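Local coordinates for protein anopheles gambiae adenosine kinase (Anopheles gambiae, PDB 3LOO) that phosphorylates adenosine to AMP at the expense of ATP, as an adenosine kinase of the pfkB carbohydrate kinase family, at residues A[91-96]-A[337-342]; A[179-184]-A[322-327]. All blocks are in the same frame, centred on the assembly; numbering follows the deposited sequence.

Contact 1 (A[91-96]-A[337-342]); sequences QWILQR and IKCGIW. With B4P (bis(adenosine)-5'-tetraphosphate), chain D.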
loop_
_atom_site.group_PDB
_atom_site.type_symbol
_atom_site.label_atom_id
_atom_site.label_comp_id
_atom_site.label_asym_id
_atom_site.label_seq_id
_atom_site.Cartn_x
_atom_site.Cartn_y
_atom_site.Cartn_z
ATOM N N GLN A 91 -0.564 9.979 -8.944
ATOM C CA GLN A 91 0.098 10.937 -9.821
ATOM C C GLN A 91 -0.377 10.849 -11.291
ATOM O O GLN A 91 -0.562 11.884 -11.981
ATOM C CB GLN A 91 1.609 10.735 -9.721
ATOM C CG GLN A 91 2.197 11.431 -8.524
ATOM C CD GLN A 91 2.124 12.972 -8.632
ATOM O OE1 GLN A 91 1.873 13.545 -9.703
ATOM N NE2 GLN A 91 2.375 13.627 -7.533
ATOM N N TRP A 92 -0.600 9.628 -11.750
ATOM C CA TRP A 92 -1.028 9.424 -13.121
ATOM C C TRP A 92 -2.376 10.112 -13.311
ATOM O O TRP A 92 -2.584 10.859 -14.281
ATOM C CB TRP A 92 -1.092 7.936 -13.462
ATOM C CG TRP A 92 -1.790 7.705 -14.774
ATOM C CD1 TRP A 92 -1.356 8.095 -16.027
ATOM C CD2 TRP A 92 -3.040 7.057 -14.971
ATOM N NE1 TRP A 92 -2.270 7.719 -16.987
ATOM C CE2 TRP A 92 -3.314 7.083 -16.367
ATOM C CE3 TRP A 92 -3.963 6.450 -14.111
ATOM C CZ2 TRP A 92 -4.483 6.539 -16.913
ATOM C CZ3 TRP A 92 -5.126 5.893 -14.665
ATOM C CH2 TRP A 92 -5.367 5.946 -16.056
ATOM N N ILE A 93 -3.280 9.901 -12.356
ATOM C CA ILE A 93 -4.593 10.565 -12.364
ATOM C C ILE A 93 -4.461 12.096 -12.203
ATOM O O ILE A 93 -5.077 12.863 -12.932
ATOM C CB ILE A 93 -5.540 9.944 -11.293
ATOM C CG1 ILE A 93 -5.775 8.449 -11.593
ATOM C CG2 ILE A 93 -6.874 10.743 -11.170
ATOM C CD1 ILE A 93 -6.389 7.683 -10.476
ATOM N N LEU A 94 -3.632 12.549 -11.277
ATOM C CA LEU A 94 -3.486 13.977 -11.057
ATOM C C LEU A 94 -2.926 14.723 -12.274
ATOM O O LEU A 94 -3.338 15.858 -12.547
ATOM C CB LEU A 94 -2.567 14.217 -9.867
ATOM C CG LEU A 94 -3.066 14.643 -8.473
ATOM C CD1 LEU A 94 -4.583 14.621 -8.211
ATOM C CD2 LEU A 94 -2.220 13.976 -7.355
ATOM N N GLN A 95 -1.976 14.116 -12.993
ATOM C CA GLN A 95 -1.285 14.827 -14.084
ATOM C C GLN A 95 -0.662 16.143 -13.591
ATOM O O GLN A 95 -0.740 17.190 -14.233
ATOM C CB GLN A 95 -2.246 15.074 -15.256
ATOM C CG GLN A 95 -2.720 13.758 -15.948
ATOM C CD GLN A 95 -1.598 13.050 -16.715
ATOM O OE1 GLN A 95 -1.315 11.855 -16.498
ATOM N NE2 GLN A 95 -0.951 13.779 -17.625
ATOM N N ARG A 96 -0.079 16.104 -12.410
ATOM C CA ARG A 96 0.609 17.272 -11.896
ATOM C C ARG A 96 1.740 16.714 -11.067
ATOM O O ARG A 96 1.506 16.309 -9.912
ATOM C CB ARG A 96 -0.322 18.172 -11.081
ATOM C CG ARG A 96 0.408 19.351 -10.525
ATOM C CD ARG A 96 -0.395 20.052 -9.425
ATOM N NE ARG A 96 0.368 21.227 -9.030
ATOM C CZ ARG A 96 1.517 21.205 -8.371
ATOM N NH1 ARG A 96 2.064 20.047 -7.983
ATOM N NH2 ARG A 96 2.124 22.348 -8.083
ATOM N N ILE A 337 -14.004 6.958 -3.681
ATOM C CA ILE A 337 -14.120 5.498 -3.828
ATOM C C ILE A 337 -14.404 5.086 -5.280
ATOM O O ILE A 337 -13.839 4.095 -5.773
ATOM C CB ILE A 337 -15.148 4.907 -2.844
ATOM C CG1 ILE A 337 -14.598 5.048 -1.415
ATOM C CG2 ILE A 337 -15.543 3.403 -3.238
ATOM C CD1 ILE A 337 -15.616 4.789 -0.297
ATOM N N LYS A 338 -15.288 5.833 -5.954
ATOM C CA LYS A 338 -15.592 5.539 -7.375
ATOM C C LYS A 338 -14.332 5.711 -8.230
ATOM O O LYS A 338 -14.060 4.896 -9.106
ATOM C CB LYS A 338 -16.739 6.418 -7.898
ATOM C CG LYS A 338 -18.107 6.088 -7.308
ATOM C CD LYS A 338 -19.112 7.228 -7.519
ATOM C CE LYS A 338 -20.539 6.731 -7.351
ATOM N NZ LYS A 338 -21.494 7.869 -7.128
ATOM N N CYS A 339 -13.537 6.745 -7.974
ATOM C CA CYS A 339 -12.257 6.856 -8.689
ATOM C C CYS A 339 -11.323 5.671 -8.401
ATOM O O CYS A 339 -10.629 5.194 -9.297
ATOM C CB CYS A 339 -11.561 8.180 -8.386
ATOM S SG CYS A 339 -10.074 8.452 -9.399
ATOM N N GLY A 340 -11.305 5.211 -7.143
ATOM C CA GLY A 340 -10.538 4.020 -6.739
ATOM C C GLY A 340 -10.944 2.797 -7.539
ATOM O O GLY A 340 -10.104 2.071 -8.071
ATOM N N ILE A 341 -12.245 2.572 -7.643
ATOM C CA ILE A 341 -12.737 1.416 -8.380
ATOM C C ILE A 341 -12.419 1.541 -9.856
ATOM O O ILE A 341 -12.020 0.580 -10.485
ATOM C CB ILE A 341 -14.261 1.209 -8.185
ATOM C CG1 ILE A 341 -14.543 0.857 -6.717
ATOM C CG2 ILE A 341 -14.768 0.085 -9.138
ATOM C CD1 ILE A 341 -16.007 1.023 -6.311
ATOM N N TRP A 342 -12.580 2.741 -10.400
ATOM C CA TRP A 342 -12.249 3.014 -11.804
ATOM C C TRP A 342 -10.760 2.739 -12.090
ATOM O O TRP A 342 -10.414 2.091 -13.087
ATOM C CB TRP A 342 -12.621 4.467 -12.157
ATOM C CG TRP A 342 -12.102 4.903 -13.482
ATOM C CD1 TRP A 342 -12.702 4.707 -14.710
ATOM C CD2 TRP A 342 -10.872 5.592 -13.739
ATOM N NE1 TRP A 342 -11.917 5.245 -15.698
ATOM C CE2 TRP A 342 -10.792 5.798 -15.135
ATOM C CE3 TRP A 342 -9.826 6.059 -12.920
ATOM C CZ2 TRP A 342 -9.697 6.443 -15.742
ATOM C CZ3 TRP A 342 -8.746 6.703 -13.515
ATOM C CH2 TRP A 342 -8.688 6.883 -14.922
HETATM P PA B4P D . -1.562 -7.599 -4.882
HETATM O O1A B4P D . -1.532 -7.759 -6.394
HETATM O O2A B4P D . -1.391 -8.860 -4.036
HETATM O O3A B4P D . -3.045 -7.095 -4.532
HETATM P PB B4P D . -3.298 -5.725 -3.757
HETATM O O1B B4P D . -2.940 -4.517 -4.626
HETATM O O2B B4P D . -2.834 -5.775 -2.311
HETATM O O3B B4P D . -4.910 -6.079 -3.960
HETATM P PG B4P D . -6.025 -6.301 -2.819
HETATM O O1G B4P D . -6.200 -7.740 -2.472
HETATM O O2G B4P D . -5.643 -5.401 -1.660
HETATM O O3G B4P D . -7.371 -5.729 -3.470
HETATM P PD B4P D . -8.703 -6.482 -3.982
HETATM O O1D B4P D . -8.293 -7.750 -4.635
HETATM O O2D B4P D . -9.789 -6.478 -2.944
HETATM O O5E B4P D . -0.527 -6.437 -4.414
HETATM C C5E B4P D . 0.699 -6.529 -5.106
HETATM C C4E B4P D . 1.771 -5.609 -4.598
HETATM O O4E B4P D . 2.085 -5.822 -3.221
HETATM C C3E B4P D . 3.043 -5.938 -5.330
HETATM O O3E B4P D . 3.208 -4.872 -6.285
HETATM C C2E B4P D . 4.136 -5.883 -4.269
HETATM O O2E B4P D . 5.263 -5.061 -4.600
HETATM C C1E B4P D . 3.402 -5.383 -3.010
HETATM N N9A B4P D . 3.969 -6.027 -1.812
HETATM C C8A B4P D . 3.936 -7.346 -1.462
HETATM N N7A B4P D . 4.600 -7.484 -0.277
HETATM C C5A B4P D . 5.083 -6.266 0.107
HETATM C C6A B4P D . 5.814 -5.785 1.206
HETATM N N6A B4P D . 6.277 -6.594 2.209
HETATM N N1A B4P D . 6.129 -4.466 1.256
HETATM C C2A B4P D . 5.706 -3.604 0.298
HETATM N N3A B4P D . 4.994 -4.039 -0.754
HETATM C C4A B4P D . 4.665 -5.352 -0.864
HETATM O O5F B4P D . -9.094 -5.469 -5.162
HETATM C C5F B4P D . -9.097 -4.058 -4.975
HETATM C C4F B4P D . -9.964 -3.477 -6.091
HETATM O O4F B4P D . -9.605 -4.003 -7.381
HETATM C C3F B4P D . -11.411 -3.909 -5.938
HETATM O O3F B4P D . -12.052 -3.096 -4.964
HETATM C C2F B4P D . -11.951 -3.724 -7.343
HETATM O O2F B4P D . -12.307 -2.346 -7.570
HETATM C C1F B4P D . -10.758 -4.147 -8.220
HETATM N N9B B4P D . -10.933 -5.598 -8.543
HETATM C C8B B4P D . -10.292 -6.625 -7.950
HETATM N N7B B4P D . -10.692 -7.812 -8.468
HETATM C C5B B4P D . -11.616 -7.569 -9.420
HETATM C C6B B4P D . -12.390 -8.349 -10.276
HETATM N N6B B4P D . -12.256 -9.699 -10.241
HETATM N N1B B4P D . -13.253 -7.745 -11.151
HETATM C C2B B4P D . -13.387 -6.397 -11.191
HETATM N N3B B4P D . -12.666 -5.583 -10.368
HETATM C C4B B4P D . -11.779 -6.108 -9.466
#

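Contact 2 (A[179-184]-A[322-327]); sequences FFYVSG and GFLAQL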
loop_
_atom_site.group_PDB
_atom_site.type_symbol
_atom_site.label_atom_id
_atom_site.label_comp_id
_atom_site.label_asym_id
_atom_site.label_seq_id
_atom_site.Cartn_x
_atom_site.Cartn_y
_atom_site.Cartn_z
ATOM N N PHE A 179 -1.465 15.445 3.907
ATOM C CA PHE A 179 -2.009 14.060 3.911
ATOM C C PHE A 179 -0.837 13.083 4.027
ATOM O O PHE A 179 0.228 13.296 3.401
ATOM C CB PHE A 179 -2.734 13.726 2.597
ATOM C CG PHE A 179 -3.883 14.654 2.271
ATOM C CD1 PHE A 179 -5.169 14.405 2.769
ATOM C CD2 PHE A 179 -3.675 15.773 1.445
ATOM C CE1 PHE A 179 -6.221 15.278 2.477
ATOM C CE2 PHE A 179 -4.716 16.634 1.135
ATOM C CZ PHE A 179 -5.995 16.394 1.656
ATOM N N PHE A 180 -1.046 11.994 4.775
ATOM C CA PHE A 180 0.002 10.999 5.011
ATOM C C PHE A 180 -0.584 9.619 4.786
ATOM O O PHE A 180 -1.728 9.349 5.191
ATOM C CB PHE A 180 0.580 11.093 6.439
ATOM C CG PHE A 180 1.250 12.403 6.739
ATOM C CD1 PHE A 180 2.578 12.614 6.399
ATOM C CD2 PHE A 180 0.528 13.446 7.336
ATOM C CE1 PHE A 180 3.214 13.824 6.680
ATOM C CE2 PHE A 180 1.134 14.693 7.612
ATOM C CZ PHE A 180 2.487 14.889 7.274
ATOM N N TYR A 181 0.192 8.767 4.118
ATOM C CA TYR A 181 -0.241 7.408 3.809
ATOM C C TYR A 181 0.907 6.447 4.084
ATOM O O TYR A 181 2.024 6.641 3.582
ATOM C CB TYR A 181 -0.736 7.276 2.366
ATOM C CG TYR A 181 -1.193 5.887 2.011
ATOM C CD1 TYR A 181 -2.162 5.217 2.788
ATOM C CD2 TYR A 181 -0.642 5.210 0.909
ATOM C CE1 TYR A 181 -2.579 3.896 2.462
ATOM C CE2 TYR A 181 -1.029 3.918 0.583
ATOM C CZ TYR A 181 -2.008 3.262 1.358
ATOM O OH TYR A 181 -2.409 1.994 1.021
ATOM N N VAL A 182 0.625 5.396 4.855
ATOM C CA VAL A 182 1.634 4.401 5.208
ATOM C C VAL A 182 1.030 3.011 5.048
ATOM O O VAL A 182 -0.141 2.832 5.312
ATOM C CB VAL A 182 2.145 4.591 6.642
ATOM C CG1 VAL A 182 3.240 3.573 6.968
ATOM C CG2 VAL A 182 2.761 6.010 6.837
ATOM N N SER A 183 1.804 2.033 4.594
ATOM C CA SER A 183 1.257 0.653 4.488
ATOM C C SER A 183 1.548 -0.084 5.793
ATOM O O SER A 183 2.514 0.243 6.488
ATOM C CB SER A 183 1.913 -0.115 3.344
ATOM O OG SER A 183 3.322 -0.129 3.544
ATOM N N GLY A 184 0.738 -1.085 6.121
ATOM C CA GLY A 184 1.135 -2.012 7.206
ATOM C C GLY A 184 2.464 -2.716 6.917
ATOM O O GLY A 184 3.232 -3.009 7.842
ATOM N N GLY A 322 -6.362 5.888 -6.718
ATOM C CA GLY A 322 -7.540 6.576 -7.274
ATOM C C GLY A 322 -8.245 7.377 -6.184
ATOM O O GLY A 322 -8.619 8.536 -6.385
ATOM N N PHE A 323 -8.431 6.740 -5.027
ATOM C CA PHE A 323 -9.025 7.373 -3.845
ATOM C C PHE A 323 -8.259 8.628 -3.438
ATOM O O PHE A 323 -8.871 9.706 -3.197
ATOM C CB PHE A 323 -9.074 6.376 -2.663
ATOM C CG PHE A 323 -9.662 6.952 -1.381
ATOM C CD1 PHE A 323 -10.990 6.675 -1.026
ATOM C CD2 PHE A 323 -8.902 7.747 -0.542
ATOM C CE1 PHE A 323 -11.557 7.196 0.147
ATOM C CE2 PHE A 323 -9.444 8.257 0.640
ATOM C CZ PHE A 323 -10.780 7.986 0.990
ATOM N N LEU A 324 -6.938 8.505 -3.350
ATOM C CA LEU A 324 -6.076 9.626 -2.887
ATOM C C LEU A 324 -6.075 10.770 -3.930
ATOM O O LEU A 324 -6.004 11.931 -3.567
ATOM C CB LEU A 324 -4.630 9.160 -2.651
ATOM C CG LEU A 324 -4.373 8.290 -1.402
ATOM C CD1 LEU A 324 -2.983 7.744 -1.466
ATOM C CD2 LEU A 324 -4.530 9.133 -0.135
ATOM N N ALA A 325 -6.113 10.434 -5.218
ATOM C CA ALA A 325 -6.171 11.477 -6.255
ATOM C C ALA A 325 -7.402 12.400 -6.068
ATOM O O ALA A 325 -7.340 13.624 -6.329
ATOM C CB ALA A 325 -6.174 10.845 -7.628
ATOM N N GLN A 326 -8.530 11.822 -5.658
ATOM C CA GLN A 326 -9.737 12.617 -5.458
ATOM C C GLN A 326 -9.737 13.311 -4.119
ATOM O O GLN A 326 -10.279 14.409 -4.002
ATOM C CB GLN A 326 -11.009 11.791 -5.644
ATOM C CG GLN A 326 -11.132 11.236 -7.058
ATOM C CD GLN A 326 -10.904 12.296 -8.148
ATOM O OE1 GLN A 326 -11.280 13.458 -7.999
ATOM N NE2 GLN A 326 -10.292 11.889 -9.251
ATOM N N LEU A 327 -9.118 12.676 -3.118
ATOM C CA LEU A 327 -9.074 13.215 -1.769
ATOM C C LEU A 327 -8.284 14.524 -1.773
ATOM O O LEU A 327 -8.677 15.491 -1.111
ATOM C CB LEU A 327 -8.393 12.221 -0.804
ATOM C CG LEU A 327 -8.431 12.599 0.680
ATOM C CD1 LEU A 327 -9.866 12.516 1.228
ATOM C CD2 LEU A 327 -7.472 11.731 1.559
#

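Contact 1 (A[91-96]-A[337-342])
I93, near the end of helix 82-94, faces C339 of helix 333-350, and their CA atoms, 9.3 Å apart, are the closest CA pair of the two segments. At Q95 the chain turns out of the first helix with positive phi, whereas 337-342 is helical throughout. With the backbones this far apart, side chains alone bridge the gap, and no hydrogen bond crosses it. W92 and W342 reach in from the two helices and meet rim to rim, CH2 of W92 lying 3.6 Å from CH2 of W342. Their six-membered rings are parallel (planes 1° apart) but stepped, with centroids 5.7 Å from each other, so neither indole lies over the other. Both carry CG anti to the backbone N (chi1 169° in W92, 170° in W342), which swings the ring ends together. I93 brings CG1 to the edge of the W342 indole, 3.9 Å from its CZ3, and its CD1 sits 3.9 Å from SG of C339. Segment 337-342 also lines the ligand pocket, with CG2 of I341 3.8 Å from O2F of the bis(adenosine)-5'-tetraphosphate. F361 packs on W342 and C339, while helix 315-328 touches both sides through A325 on I93 and Q326 on C339.

Contact 2 (A[179-184]-A[322-327])
Strand 179-183 and helix 315-328 have their closest CA pair at F179 and L324, 9.1 Å apart, a layer spacing that leaves the contact almost wholly to side chains. F179 and Y181, alternate residues of the strand, both project toward the helix, while F180 between them points away. On the helix they are met by L324 and L327, one turn apart. L327 sets its CD2 methyl 3.7 Å from CD1 of F179, approaching the ring obliquely, with its CG 3.9 Å from CE1 of the same ring. The pairing of Y181 with L324 is looser: CD1 of the leucine lies 4.2 Å from CD2 of the phenol, and the two side chains run at about a right angle. Y181 holds CG anti to its own N (chi1 -180°), which leans the ring toward the C-terminal end of the strand as it rises off the sheet; its OH is hydrogen-bonded to ND2 of N211. The same side chain packs on V83 and S86 of helix 82-94, about 7 Å from the bound magnesium ion. A helix laid by apolar side chains on a largely parallel sheet is characteristic of the layered alpha/beta core of the ribokinase-like fold shared by pfkB-family kinases.

In the fold
The centres of contacts 1 and 2 lie 11 Å apart, and helix 315-328 joins them. It packs on strand 179-183 of the nine-stranded sheet in contact 2 and touches both helices of contact 1: CD1 of I93 is 3.6 Å from CA of G322, and SG of C339 is 3.3 Å from O of G322. In chain order the segments run 91-96, 179-184, 322-327 and 337-342, so contact 2 falls between the two halves of contact 1. The consecutive helices 315-328 and 333-350 are thereby packed against earlier parts of the kinase, beside the bound bis(adenosine)-5'-tetraphosphate, which is hydrogen-bonded by N of G314, just ahead of the first, and touched by I341 of the second.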